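Local coordinates for biotin protein ligase-like protein of unknown function (Silicibacter sp., PDB 3BFM) that is of unknown function but resembles biotin protein ligases and belongs to the biotin/lipoate A/B protein ligase family, at residues A52-P57 with W122-L127; K63-L68 with I226-V231; E86-L91 with R98-R103; P130-G135 with A145-G150. All coordinates share one frame; numbering follows the deposited sequence. Where two conformers were deposited one is given.

Contact 1: A52-P57 with W122-L127; sequences ALVLAP and WLVVGL
Leu53 and Leu55 pair with Val125 and Leu123 where strand 48-55 runs antiparallel to strand 123-130. The axes of the two short strand segments approach to 4.5 Å, with 165° between their directions. Leu53 and Val125 form one hydrogen-bonded pair, with Leu53 N 2.9 Å from Val125 O. Leu55 and Leu123 form the next, and Leu55 N lies 2.8 Å from Leu123 O. Each pair also has the return bond.

The closer side-chain packing is on the face carrying Ala52, Val54 and Val124. Val124 CG1, placed opposite the backbone N (chi1 169°), lies 3.9 Å from Ala52 CB. Its other branch, CG2, meets Val54 CG2 at 4.0 Å. A glycine in place of Val124 would probably open a gap here and deprive Ala52 CB and Val54 CG2 of their partner.

On the other face the methyl contacts are longer. Leu55 CD1 is 4.3 Å from both Leu123 CD2 and Val125 CG2. The contact loosens beyond Leu55, where the first strand ends. Ala56 is exposed there, and Pro57 CD comes to 4.4 Å from Leu123 CB. Trp122 is partly exposed. Its indole leads away from 52-57, and NE1 is hydrogen-bonded to Glu32.

The pair lies in the middle of the mixed sheet, between strands 39-44 and 102-111. Helix 23-32 covers Ala52 and Val124 through Ala27. Helices 67-82 and 156-175 cover the leucine face, where Leu55 touches Met67 of the first and Ile171 of the second.

Contact 2: K63-L68 with I226-V231; sequences KAMAML and IPLTTV
Met65, a selenomethionine in this crystal, has the most surface buried here, and it packs on Leu228 and Thr229. Its CB is 3.9 Å from Leu228 CD2. The chain then bends at chi2 (-49°) and again at chi3 (-64°), which curls the terminal methyl back over the Leu228 backbone. CE ends 3.4 Å from Leu228 O. Midway along, CG touches Thr229 CG2 at 3.6 Å, and these two side chains cross at about a right angle.

Met65 sits in a type I turn from Ala64 to Met67, between helix 61-64 and helix 67-82. Its partners form a short 3-10 turn, 228-231, which follows strand 223-226 of the three-stranded antiparallel sheet. Thr230 ties this turn to its start, because both its N and its OG1 donate to Pro227 O. The contact joins the ligase-like part of the chain to the C-terminal region, which matches a family of unknown function in the SH3 clan.

Leu228 is the second main residue. One branch, CD2, reaches Met65, including its backbone O at 3.4 Å. The other, CD1, meets Leu68 CD2 at 4.1 Å. Leu68, the third, uses the same methyl on Val231, with CD2 3.9 Å from Val231 CG2. Ile109 of strand 102-111 touches Met65, Leu68 and Val231, and Trp93 also packs on Val231.

Contact 3: E86-L91 with R98-R103; sequences EVAVHL and RINGAR
Asn100 turns its amide back toward Ala88. With CG opposite the carbonyl carbon (chi1 -60°), OD1 accepts from Ala88 N at 3.0 Å, with the donor tilted 31° from the amide plane. Asn100 N in turn donates to Ala88 O. ND2 is hydrogen-bonded to Glu149.

Val87 and Ile99 cross obliquely, with Val87 CG1 3.7 Å from Ile99 CG2. Val89 and Ile99 form a non-hydrogen-bonded antiparallel pair and point to the same face, toward Leu79 of helix 67-82. His90 and Arg98, a hydrogen-bonded pair, occupy the opposite face. Their CB atoms are 4.3 Å apart, but the arginine end leads away. Its NH1 donates to Gly101 O at 2.9 Å, with the acceptor near the guanidinium plane.

Gly101 belongs to the type I' turn 99-102. A water accepts from Gly101 N, donates to Ala88 O at 3.0 Å, and is hydrogen-bonded to His90 ND1.

The hairpin of strands 89-91, outermost in the mixed sheet within this chain, and 96-99 has an apolar face against the helix and a polar face bridged by water. At its open end Asn100 OD1 replaces a backbone carbonyl in pairing with Ala88 N, so the pairing continues past the strand.

Contact 4: P130-G135 with A145-G150; sequences PLWPEG and ALYAEG
Leu146 N and Tyr147 N donate to Pro130 O and Leu131 O in turn, each at 2.9 Å, and the first bond is almost straight at 178°. These bonds hold the short 3-10 turn that starts at Leu146 against the start of 130-135, where strand 123-130 runs out.

Tyr147 and Trp132 carry the aromatic part. Tyr147 CB sits over the face of the Trp132 six-membered ring, 3.4 Å from its centroid, as a CH-pi contact. The tyrosine ring then turns its edge toward that same indole. The centroids are 5.1 Å apart and the planes meet at 60°, an edge-to-face pair. CG of Tyr147 lies opposite its carbonyl carbon (chi1 -66°), and this carries the ring alongside Leu131, whose CB is 3.8 Å from Tyr147 CE2. The hydroxyl is hydrogen-bonded to Val154 O. A serine in place of Tyr147 keeps the CB over Trp132 but would probably lose the ring edge against the indole, the packing on Leu131 CB and the bond to Val154 O.

Ala145 points its methyl into the bend of 130-133. CB is 3.5 Å from Leu131 O and 4.0 Å from Pro133 CD. Leu131 and Leu146 lie side by side, with their CD2 atoms 3.9 Å apart. Trp132 and Pro133 are on the exposed side.

Both segments belong to the connection from strand 123-130 to helix 156-175. Leu131 touches Ala156 and Leu146 touches Leu159 of that helix. Leu146 also packs on Ile99 of strand 96-99. Asp47 forms backbone hydrogen bonds with Leu131 and Trp132.

In the fold
From the N terminus, residues 52-57 open contact 1 and 63-68 open contact 2. Contact 3 then opens and closes within 86-103, nested inside both. Contact 1 closes at 122-127, joining two strands of the mixed sheet. Contact 4 follows in series at 130-150. It closes a loop on the way to helix 156-175 and is nested in contact 2. Contact 2 closes last, at 226-231, and crosses contact 1. It ties helices 61-64 and 67-82 to the loop after strand 223-226. Contacts 1 and 2 touch where Leu55 CD1 packs on Met67 SE at 3.8 Å. Contacts 3 and 4 touch where Val87 CG2 lies 3.6 Å from Glu149 O. Their centres are about 12 Å apart.

Contact 1: A52-P57 with W122-L127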
loop_
_atom_site.group_PDB
_atom_site.type_symbol
_atom_site.label_atom_id
_atom_site.label_comp_id
_atom_site.label_asym_id
_atom_site.label_seq_id
_atom_site.Cartn_x
_atom_site.Cartn_y
_atom_site.Cartn_z
ATOM N N ALA A 52 -9.378 -10.994 -5.564
ATOM C CA ALA A 52 -10.188 -9.778 -5.280
ATOM C C ALA A 52 -9.325 -8.846 -4.445
ATOM O O ALA A 52 -8.616 -9.297 -3.565
ATOM C CB ALA A 52 -11.542 -10.101 -4.584
ATOM N N LEU A 53 -9.434 -7.554 -4.759
ATOM C CA LEU A 53 -8.716 -6.456 -4.083
ATOM C C LEU A 53 -9.686 -5.571 -3.326
ATOM O O LEU A 53 -10.711 -5.133 -3.901
ATOM C CB LEU A 53 -8.071 -5.521 -5.092
ATOM C CG LEU A 53 -7.388 -6.088 -6.315
ATOM C CD1 LEU A 53 -6.904 -4.902 -7.131
ATOM C CD2 LEU A 53 -6.232 -6.992 -5.897
ATOM N N VAL A 54 -9.344 -5.274 -2.064
ATOM C CA VAL A 54 -10.093 -4.300 -1.249
ATOM C C VAL A 54 -9.398 -2.942 -1.395
ATOM O O VAL A 54 -8.166 -2.831 -1.191
ATOM C CB VAL A 54 -10.150 -4.687 0.244
ATOM C CG1 VAL A 54 -10.786 -3.554 1.077
ATOM C CG2 VAL A 54 -10.882 -6.061 0.422
ATOM N N LEU A 55 -10.206 -1.955 -1.774
ATOM C CA LEU A 55 -9.795 -0.571 -1.986
ATOM C C LEU A 55 -10.680 0.384 -1.164
ATOM O O LEU A 55 -11.796 0.038 -0.746
ATOM C CB LEU A 55 -9.940 -0.236 -3.466
ATOM C CG LEU A 55 -9.238 -1.207 -4.402
ATOM C CD1 LEU A 55 -9.532 -0.915 -5.874
ATOM C CD2 LEU A 55 -7.745 -1.119 -4.128
ATOM N N ALA A 56 -10.169 1.586 -0.938
ATOM C CA ALA A 56 -10.934 2.637 -0.273
ATOM C C ALA A 56 -10.590 4.036 -0.795
ATOM O O ALA A 56 -10.024 4.847 -0.070
ATOM C CB ALA A 56 -10.726 2.554 1.240
ATOM N N PRO A 57 -10.962 4.343 -2.048
ATOM C CA PRO A 57 -10.675 5.672 -2.599
ATOM C C PRO A 57 -11.585 6.735 -1.965
ATOM O O PRO A 57 -12.783 6.521 -1.781
ATOM C CB PRO A 57 -10.951 5.512 -4.086
ATOM C CG PRO A 57 -11.944 4.411 -4.173
ATOM C CD PRO A 57 -11.720 3.496 -2.990
ATOM N N TRP A 122 -15.808 1.323 1.348
ATOM C CA TRP A 122 -14.968 0.321 0.683
ATOM C C TRP A 122 -15.448 0.040 -0.707
ATOM O O TRP A 122 -16.611 0.230 -1.033
ATOM C CB TRP A 122 -14.887 -0.979 1.478
ATOM C CG TRP A 122 -16.191 -1.636 1.730
ATOM C CD1 TRP A 122 -16.941 -1.548 2.887
ATOM C CD2 TRP A 122 -16.913 -2.532 0.861
ATOM N NE1 TRP A 122 -18.063 -2.292 2.770
ATOM C CE2 TRP A 122 -18.083 -2.910 1.546
ATOM C CE3 TRP A 122 -16.706 -3.017 -0.434
ATOM C CZ2 TRP A 122 -19.018 -3.755 0.992
ATOM C CZ3 TRP A 122 -17.636 -3.877 -0.979
ATOM C CH2 TRP A 122 -18.787 -4.226 -0.267
ATOM N N LEU A 123 -14.523 -0.494 -1.508
ATOM C CA LEU A 123 -14.802 -0.979 -2.824
ATOM C C LEU A 123 -13.952 -2.234 -3.050
ATOM O O LEU A 123 -12.829 -2.299 -2.587
ATOM C CB LEU A 123 -14.437 0.111 -3.815
ATOM C CG LEU A 123 -14.939 -0.026 -5.237
ATOM C CD1 LEU A 123 -15.405 1.334 -5.803
ATOM C CD2 LEU A 123 -13.864 -0.671 -6.128
ATOM N N VAL A 124 -14.505 -3.221 -3.729
ATOM C CA VAL A 124 -13.761 -4.452 -4.052
ATOM C C VAL A 124 -13.835 -4.695 -5.536
ATOM O O VAL A 124 -14.910 -4.571 -6.126
ATOM C CB VAL A 124 -14.358 -5.689 -3.321
ATOM C CG1 VAL A 124 -13.784 -7.003 -3.853
ATOM C CG2 VAL A 124 -14.157 -5.556 -1.799
ATOM N N VAL A 125 -12.687 -5.005 -6.136
ATOM C CA VAL A 125 -12.629 -5.459 -7.530
ATOM C C VAL A 125 -12.195 -6.900 -7.583
ATOM O O VAL A 125 -11.171 -7.264 -7.016
ATOM C CB VAL A 125 -11.673 -4.584 -8.368
ATOM C CG1 VAL A 125 -11.518 -5.163 -9.769
ATOM C CG2 VAL A 125 -12.203 -3.198 -8.394
ATOM N N GLY A 126 -12.951 -7.728 -8.283
ATOM C CA GLY A 126 -12.645 -9.142 -8.359
ATOM C C GLY A 126 -12.335 -9.572 -9.769
ATOM O O GLY A 126 -12.941 -9.052 -10.715
ATOM N N LEU A 127 -11.382 -10.494 -9.893
ATOM C CA LEU A 127 -11.008 -11.093 -11.145
ATOM C C LEU A 127 -11.447 -12.567 -11.115
ATOM O O LEU A 127 -11.232 -13.263 -10.110
ATOM C CB LEU A 127 -9.470 -10.988 -11.307
ATOM C CG LEU A 127 -8.878 -11.740 -12.494
ATOM C CD1 LEU A 127 -9.428 -11.156 -13.825
ATOM C CD2 LEU A 127 -7.310 -11.750 -12.490
#

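Contact 2: K63-L68 with I226-V231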
loop_
_atom_site.group_PDB
_atom_site.type_symbol
_atom_site.label_atom_id
_atom_site.label_comp_id
_atom_site.label_asym_id
_atom_site.label_seq_id
_atom_site.Cartn_x
_atom_site.Cartn_y
_atom_site.Cartn_z
ATOM N N LYS A 63 -17.203 8.575 -9.013
ATOM C CA LYS A 63 -15.796 8.637 -9.382
ATOM C C LYS A 63 -14.975 7.409 -8.999
ATOM O O LYS A 63 -13.915 7.136 -9.612
ATOM C CB LYS A 63 -15.183 9.894 -8.792
ATOM C CG LYS A 63 -15.894 11.131 -9.350
ATOM C CD LYS A 63 -14.983 12.313 -9.494
ATOM C CE LYS A 63 -15.694 13.438 -10.238
ATOM N NZ LYS A 63 -15.859 13.156 -11.709
ATOM N N ALA A 64 -15.434 6.676 -7.990
ATOM C CA ALA A 64 -14.708 5.498 -7.499
ATOM C C ALA A 64 -14.867 4.323 -8.469
ATOM O O ALA A 64 -14.037 3.387 -8.470
ATOM C CB ALA A 64 -15.208 5.097 -6.098
HETATM N N MSE A 65 -15.944 4.351 -9.263
HETATM C CA MSE A 65 -16.168 3.352 -10.315
HETATM C C MSE A 65 -14.991 3.204 -11.299
HETATM O O MSE A 65 -14.872 2.147 -11.920
HETATM C CB MSE A 65 -17.433 3.683 -11.099
HETATM C CG MSE A 65 -18.708 3.679 -10.315
HETATM SE SE MSE A 65 -18.924 2.029 -9.190
HETATM C CE MSE A 65 -19.006 0.765 -10.506
ATOM N N ALA A 66 -14.151 4.236 -11.446
ATOM C CA ALA A 66 -12.932 4.167 -12.269
ATOM C C ALA A 66 -12.014 3.019 -11.843
ATOM O O ALA A 66 -11.102 2.617 -12.587
ATOM C CB ALA A 66 -12.192 5.499 -12.230
HETATM N N MSE A 67 -12.227 2.478 -10.648
HETATM C CA MSE A 67 -11.388 1.366 -10.222
HETATM C C MSE A 67 -11.569 0.142 -11.142
HETATM O O MSE A 67 -10.644 -0.677 -11.302
HETATM C CB MSE A 67 -11.679 0.975 -8.752
HETATM C CG MSE A 67 -11.283 2.072 -7.725
HETATM SE SE MSE A 67 -9.372 2.421 -7.731
HETATM C CE MSE A 67 -9.513 4.085 -8.928
ATOM N N LEU A 68 -12.770 -0.023 -11.711
ATOM C CA LEU A 68 -12.982 -1.130 -12.675
ATOM C C LEU A 68 -12.084 -1.011 -13.927
ATOM O O LEU A 68 -11.254 -1.914 -14.187
ATOM C CB LEU A 68 -14.462 -1.286 -13.045
ATOM C CG LEU A 68 -14.817 -2.402 -14.015
ATOM C CD1 LEU A 68 -14.359 -3.738 -13.414
ATOM C CD2 LEU A 68 -16.309 -2.441 -14.286
ATOM N N ILE A 226 -25.257 5.693 -19.654
ATOM C CA ILE A 226 -25.400 4.567 -18.732
ATOM C C ILE A 226 -24.256 4.694 -17.741
ATOM O O ILE A 226 -23.096 4.450 -18.098
ATOM C CB ILE A 226 -25.343 3.228 -19.463
ATOM C CG1 ILE A 226 -26.223 3.255 -20.721
ATOM C CG2 ILE A 226 -25.730 2.084 -18.514
ATOM C CD1 ILE A 226 -27.697 3.284 -20.446
ATOM N N PRO A 227 -24.563 5.119 -16.496
ATOM C CA PRO A 227 -23.468 5.281 -15.559
ATOM C C PRO A 227 -22.840 3.909 -15.204
ATOM O O PRO A 227 -23.528 2.891 -15.163
ATOM C CB PRO A 227 -24.138 5.912 -14.315
ATOM C CG PRO A 227 -25.505 6.264 -14.699
ATOM C CD PRO A 227 -25.861 5.452 -15.885
ATOM N N LEU A 228 -21.543 3.907 -14.916
ATOM C CA LEU A 228 -20.834 2.674 -14.620
ATOM C C LEU A 228 -21.314 2.040 -13.297
ATOM O O LEU A 228 -21.207 0.817 -13.118
ATOM C CB LEU A 228 -19.333 2.921 -14.617
ATOM C CG LEU A 228 -18.448 1.670 -14.544
ATOM C CD1 LEU A 228 -18.777 0.626 -15.597
ATOM C CD2 LEU A 228 -16.983 2.114 -14.616
ATOM N N THR A 229 -21.921 2.848 -12.418
ATOM C CA THR A 229 -22.596 2.336 -11.210
ATOM C C THR A 229 -23.624 1.222 -11.478
ATOM O O THR A 229 -23.853 0.362 -10.595
ATOM C CB THR A 229 -23.222 3.474 -10.367
ATOM O OG1 THR A 229 -24.055 4.274 -11.201
ATOM C CG2 THR A 229 -22.168 4.387 -9.813
ATOM N N THR A 230 -24.177 1.165 -12.695
ATOM C CA THR A 230 -25.100 0.120 -13.081
ATOM C C THR A 230 -24.511 -1.303 -13.067
ATOM O O THR A 230 -25.266 -2.262 -13.007
ATOM C CB THR A 230 -25.772 0.387 -14.464
ATOM O OG1 THR A 230 -24.798 0.279 -15.497
ATOM C CG2 THR A 230 -26.432 1.763 -14.480
ATOM N N VAL A 231 -23.186 -1.444 -13.105
ATOM C CA VAL A 231 -22.555 -2.774 -13.128
ATOM C C VAL A 231 -22.166 -3.246 -11.729
ATOM O O VAL A 231 -21.658 -4.337 -11.575
ATOM C CB VAL A 231 -21.323 -2.814 -14.086
ATOM C CG1 VAL A 231 -21.658 -2.140 -15.445
ATOM C CG2 VAL A 231 -20.143 -2.130 -13.470
#

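Contact 3: E86-L91 with R98-R103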
loop_
_atom_site.group_PDB
_atom_site.type_symbol
_atom_site.label_atom_id
_atom_site.label_comp_id
_atom_site.label_asym_id
_atom_site.label_seq_id
_atom_site.Cartn_x
_atom_site.Cartn_y
_atom_site.Cartn_z
ATOM N N GLU A 86 1.355 -11.995 -29.595
ATOM C CA GLU A 86 0.189 -12.149 -30.462
ATOM C C GLU A 86 -1.129 -12.277 -29.691
ATOM O O GLU A 86 -2.193 -12.119 -30.285
ATOM C CB GLU A 86 0.357 -13.360 -31.373
ATOM C CG GLU A 86 0.646 -14.656 -30.626
ATOM C CD GLU A 86 2.137 -14.913 -30.409
ATOM O OE1 GLU A 86 2.954 -13.966 -30.541
ATOM O OE2 GLU A 86 2.482 -16.075 -30.096
ATOM N N VAL A 87 -1.081 -12.585 -28.395
ATOM C CA VAL A 87 -2.320 -12.683 -27.596
ATOM C C VAL A 87 -2.917 -11.301 -27.352
ATOM O O VAL A 87 -2.270 -10.462 -26.759
ATOM C CB VAL A 87 -2.100 -13.357 -26.239
ATOM C CG1 VAL A 87 -3.422 -13.366 -25.440
ATOM C CG2 VAL A 87 -1.592 -14.769 -26.444
ATOM N N ALA A 88 -4.125 -11.063 -27.858
ATOM C CA ALA A 88 -4.784 -9.759 -27.705
ATOM C C ALA A 88 -5.753 -9.781 -26.513
ATOM O O ALA A 88 -6.611 -10.644 -26.411
ATOM C CB ALA A 88 -5.543 -9.388 -28.974
ATOM N N VAL A 89 -5.616 -8.808 -25.623
ATOM C CA VAL A 89 -6.587 -8.650 -24.543
ATOM C C VAL A 89 -7.448 -7.401 -24.807
ATOM O O VAL A 89 -6.919 -6.323 -25.083
ATOM C CB VAL A 89 -5.868 -8.588 -23.191
ATOM C CG1 VAL A 89 -6.852 -8.452 -22.096
ATOM C CG2 VAL A 89 -5.026 -9.881 -22.997
ATOM N N HIS A 90 -8.773 -7.552 -24.753
ATOM C CA HIS A 90 -9.668 -6.398 -24.758
ATOM C C HIS A 90 -10.582 -6.385 -23.538
ATOM O O HIS A 90 -10.904 -7.435 -22.956
ATOM C CB HIS A 90 -10.520 -6.387 -26.027
ATOM C CG HIS A 90 -9.730 -6.155 -27.274
ATOM N ND1 HIS A 90 -9.473 -7.157 -28.189
ATOM C CD2 HIS A 90 -9.118 -5.045 -27.748
ATOM C CE1 HIS A 90 -8.752 -6.669 -29.183
ATOM N NE2 HIS A 90 -8.520 -5.389 -28.939
ATOM N N LEU A 91 -11.007 -5.188 -23.173
ATOM C CA LEU A 91 -11.805 -4.942 -21.988
ATOM C C LEU A 91 -13.204 -4.493 -22.351
ATOM O O LEU A 91 -13.379 -3.501 -23.061
ATOM C CB LEU A 91 -11.133 -3.863 -21.126
ATOM C CG LEU A 91 -9.680 -4.075 -20.675
ATOM C CD1 LEU A 91 -9.122 -2.775 -19.998
ATOM C CD2 LEU A 91 -9.565 -5.322 -19.758
ATOM N N ARG A 98 -11.879 -10.165 -22.749
ATOM C CA ARG A 98 -11.796 -10.909 -23.987
ATOM C C ARG A 98 -10.369 -11.202 -24.320
ATOM O O ARG A 98 -9.513 -10.332 -24.218
ATOM C CB ARG A 98 -12.426 -10.150 -25.158
ATOM C CG ARG A 98 -13.925 -9.903 -24.993
ATOM C CD ARG A 98 -14.656 -9.878 -26.317
ATOM N NE ARG A 98 -16.086 -9.986 -26.040
ATOM C CZ ARG A 98 -16.909 -10.946 -26.459
ATOM N NH1 ARG A 98 -16.525 -11.904 -27.305
ATOM N NH2 ARG A 98 -18.182 -10.904 -26.076
ATOM N N ILE A 99 -10.114 -12.453 -24.699
ATOM C CA ILE A 99 -8.779 -12.864 -25.112
ATOM C C ILE A 99 -8.907 -13.407 -26.515
ATOM O O ILE A 99 -9.750 -14.274 -26.763
ATOM C CB ILE A 99 -8.168 -13.887 -24.104
ATOM C CG1 ILE A 99 -8.001 -13.176 -22.748
ATOM C CG2 ILE A 99 -6.850 -14.393 -24.599
ATOM C CD1 ILE A 99 -7.399 -14.041 -21.602
ATOM N N ASN A 100 -8.108 -12.849 -27.424
ATOM C CA ASN A 100 -8.226 -13.119 -28.866
ATOM C C ASN A 100 -9.674 -13.059 -29.342
ATOM O O ASN A 100 -10.121 -13.893 -30.127
ATOM C CB ASN A 100 -7.592 -14.486 -29.174
ATOM C CG ASN A 100 -6.111 -14.553 -28.814
ATOM O OD1 ASN A 100 -5.367 -13.586 -28.965
ATOM N ND2 ASN A 100 -5.680 -15.710 -28.330
ATOM N N GLY A 101 -10.420 -12.069 -28.854
ATOM C CA GLY A 101 -11.786 -11.814 -29.270
ATOM C C GLY A 101 -12.869 -12.613 -28.578
ATOM O O GLY A 101 -14.050 -12.345 -28.789
ATOM N N ALA A 102 -12.480 -13.582 -27.755
ATOM C CA ALA A 102 -13.411 -14.472 -27.075
ATOM C C ALA A 102 -13.533 -14.150 -25.593
ATOM O O ALA A 102 -12.541 -13.884 -24.922
ATOM C CB ALA A 102 -12.976 -15.907 -27.235
ATOM N N ARG A 103 -14.762 -14.222 -25.101
ATOM C CA ARG A 103 -15.068 -13.992 -23.699
ATOM C C ARG A 103 -14.322 -15.009 -22.860
ATOM O O ARG A 103 -14.396 -16.203 -23.122
ATOM C CB ARG A 103 -16.554 -14.118 -23.457
ATOM C CG ARG A 103 -17.006 -13.957 -22.035
ATOM C CD ARG A 103 -16.658 -12.550 -21.373
ATOM N NE ARG A 103 -17.032 -12.655 -19.976
ATOM C CZ ARG A 103 -18.258 -12.512 -19.499
ATOM N NH1 ARG A 103 -19.272 -12.133 -20.278
ATOM N NH2 ARG A 103 -18.470 -12.735 -18.219
HETATM O O HOH W 1 -9.347 -9.790 -27.249
#

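Contact 4: P130-G135 with A145-G150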
loop_
_atom_site.group_PDB
_atom_site.type_symbol
_atom_site.label_atom_id
_atom_site.label_comp_id
_atom_site.label_asym_id
_atom_site.label_seq_id
_atom_site.Cartn_x
_atom_site.Cartn_y
_atom_site.Cartn_z
ATOM N N PRO A 130 -10.908 -18.087 -16.275
ATOM C CA PRO A 130 -10.749 -19.497 -16.589
ATOM C C PRO A 130 -9.420 -19.820 -17.216
ATOM O O PRO A 130 -8.974 -19.123 -18.090
ATOM C CB PRO A 130 -11.880 -19.755 -17.569
ATOM C CG PRO A 130 -12.134 -18.455 -18.233
ATOM C CD PRO A 130 -11.847 -17.414 -17.202
ATOM N N LEU A 131 -8.789 -20.895 -16.748
ATOM C CA LEU A 131 -7.469 -21.293 -17.231
ATOM C C LEU A 131 -7.610 -22.444 -18.216
ATOM O O LEU A 131 -7.001 -22.408 -19.267
ATOM C CB LEU A 131 -6.597 -21.684 -16.065
ATOM C CG LEU A 131 -6.334 -20.568 -15.050
ATOM C CD1 LEU A 131 -5.492 -21.162 -13.879
ATOM C CD2 LEU A 131 -5.629 -19.371 -15.652
ATOM N N TRP A 132 -8.401 -23.448 -17.866
ATOM C CA TRP A 132 -8.837 -24.487 -18.801
ATOM C C TRP A 132 -10.359 -24.453 -18.888
ATOM O O TRP A 132 -11.018 -24.032 -17.943
ATOM C CB TRP A 132 -8.453 -25.856 -18.272
ATOM C CG TRP A 132 -6.981 -26.058 -18.207
ATOM C CD1 TRP A 132 -6.246 -26.240 -17.086
ATOM C CD2 TRP A 132 -6.063 -26.144 -19.307
ATOM N NE1 TRP A 132 -4.943 -26.422 -17.418
ATOM C CE2 TRP A 132 -4.806 -26.368 -18.771
ATOM C CE3 TRP A 132 -6.194 -26.067 -20.698
ATOM C CZ2 TRP A 132 -3.653 -26.481 -19.572
ATOM C CZ3 TRP A 132 -5.068 -26.174 -21.490
ATOM C CH2 TRP A 132 -3.809 -26.383 -20.923
ATOM N N PRO A 133 -10.929 -24.893 -20.004
ATOM C CA PRO A 133 -12.401 -24.784 -20.080
ATOM C C PRO A 133 -13.096 -25.763 -19.148
ATOM O O PRO A 133 -12.666 -26.890 -19.037
ATOM C CB PRO A 133 -12.717 -25.122 -21.542
ATOM C CG PRO A 133 -11.424 -25.098 -22.256
ATOM C CD PRO A 133 -10.359 -25.422 -21.248
ATOM N N GLU A 134 -14.140 -25.320 -18.467
ATOM C CA GLU A 134 -14.956 -26.227 -17.656
ATOM C C GLU A 134 -15.997 -26.880 -18.556
ATOM O O GLU A 134 -16.854 -26.191 -19.105
ATOM C CB GLU A 134 -15.621 -25.480 -16.499
ATOM C CG GLU A 134 -16.223 -24.141 -16.863
ATOM N N GLY A 135 -15.910 -28.198 -18.725
ATOM C CA GLY A 135 -16.791 -28.933 -19.650
ATOM C C GLY A 135 -17.853 -29.786 -18.974
ATOM O O GLY A 135 -18.450 -30.680 -19.605
ATOM N N ALA A 145 -10.636 -20.138 -22.684
ATOM C CA ALA A 145 -9.927 -20.157 -21.422
ATOM C C ALA A 145 -8.494 -19.800 -21.755
ATOM O O ALA A 145 -8.037 -20.016 -22.880
ATOM C CB ALA A 145 -10.004 -21.518 -20.758
ATOM N N LEU A 146 -7.780 -19.263 -20.777
ATOM C CA LEU A 146 -6.454 -18.717 -20.988
ATOM C C LEU A 146 -5.491 -19.679 -21.659
ATOM O O LEU A 146 -4.795 -19.299 -22.596
ATOM C CB LEU A 146 -5.823 -18.275 -19.667
ATOM C CG LEU A 146 -4.607 -17.352 -19.818
ATOM C CD1 LEU A 146 -4.994 -15.989 -20.339
ATOM C CD2 LEU A 146 -3.939 -17.258 -18.440
ATOM N N TYR A 147 -5.444 -20.919 -21.170
ATOM C CA TYR A 147 -4.471 -21.879 -21.659
ATOM C C TYR A 147 -4.916 -22.471 -22.989
ATOM O O TYR A 147 -4.136 -23.146 -23.664
ATOM C CB TYR A 147 -4.183 -22.969 -20.613
ATOM C CG TYR A 147 -3.493 -22.447 -19.384
ATOM C CD1 TYR A 147 -2.625 -21.366 -19.445
ATOM C CD2 TYR A 147 -3.659 -23.064 -18.152
ATOM C CE1 TYR A 147 -2.010 -20.891 -18.317
ATOM C CE2 TYR A 147 -3.039 -22.605 -17.013
ATOM C CZ TYR A 147 -2.201 -21.527 -17.092
ATOM O OH TYR A 147 -1.577 -21.069 -15.936
ATOM N N ALA A 148 -6.162 -22.212 -23.363
ATOM C CA ALA A 148 -6.640 -22.552 -24.696
ATOM C C ALA A 148 -6.173 -21.521 -25.729
ATOM O O ALA A 148 -6.219 -21.796 -26.925
ATOM C CB ALA A 148 -8.185 -22.679 -24.704
ATOM N N GLU A 149 -5.708 -20.357 -25.277
ATOM C CA GLU A 149 -5.425 -19.211 -26.168
ATOM C C GLU A 149 -3.960 -18.876 -26.332
ATOM O O GLU A 149 -3.615 -17.726 -26.602
ATOM C CB GLU A 149 -6.163 -17.965 -25.647
ATOM C CG GLU A 149 -7.664 -18.078 -25.761
ATOM C CD GLU A 149 -8.120 -18.244 -27.215
ATOM O OE1 GLU A 149 -7.414 -17.746 -28.119
ATOM O OE2 GLU A 149 -9.177 -18.876 -27.429
ATOM N N GLY A 150 -3.097 -19.871 -26.153
ATOM C CA GLY A 150 -1.674 -19.698 -26.367
ATOM C C GLY A 150 -0.844 -19.231 -25.189
ATOM O O GLY A 150 0.309 -18.831 -25.387
#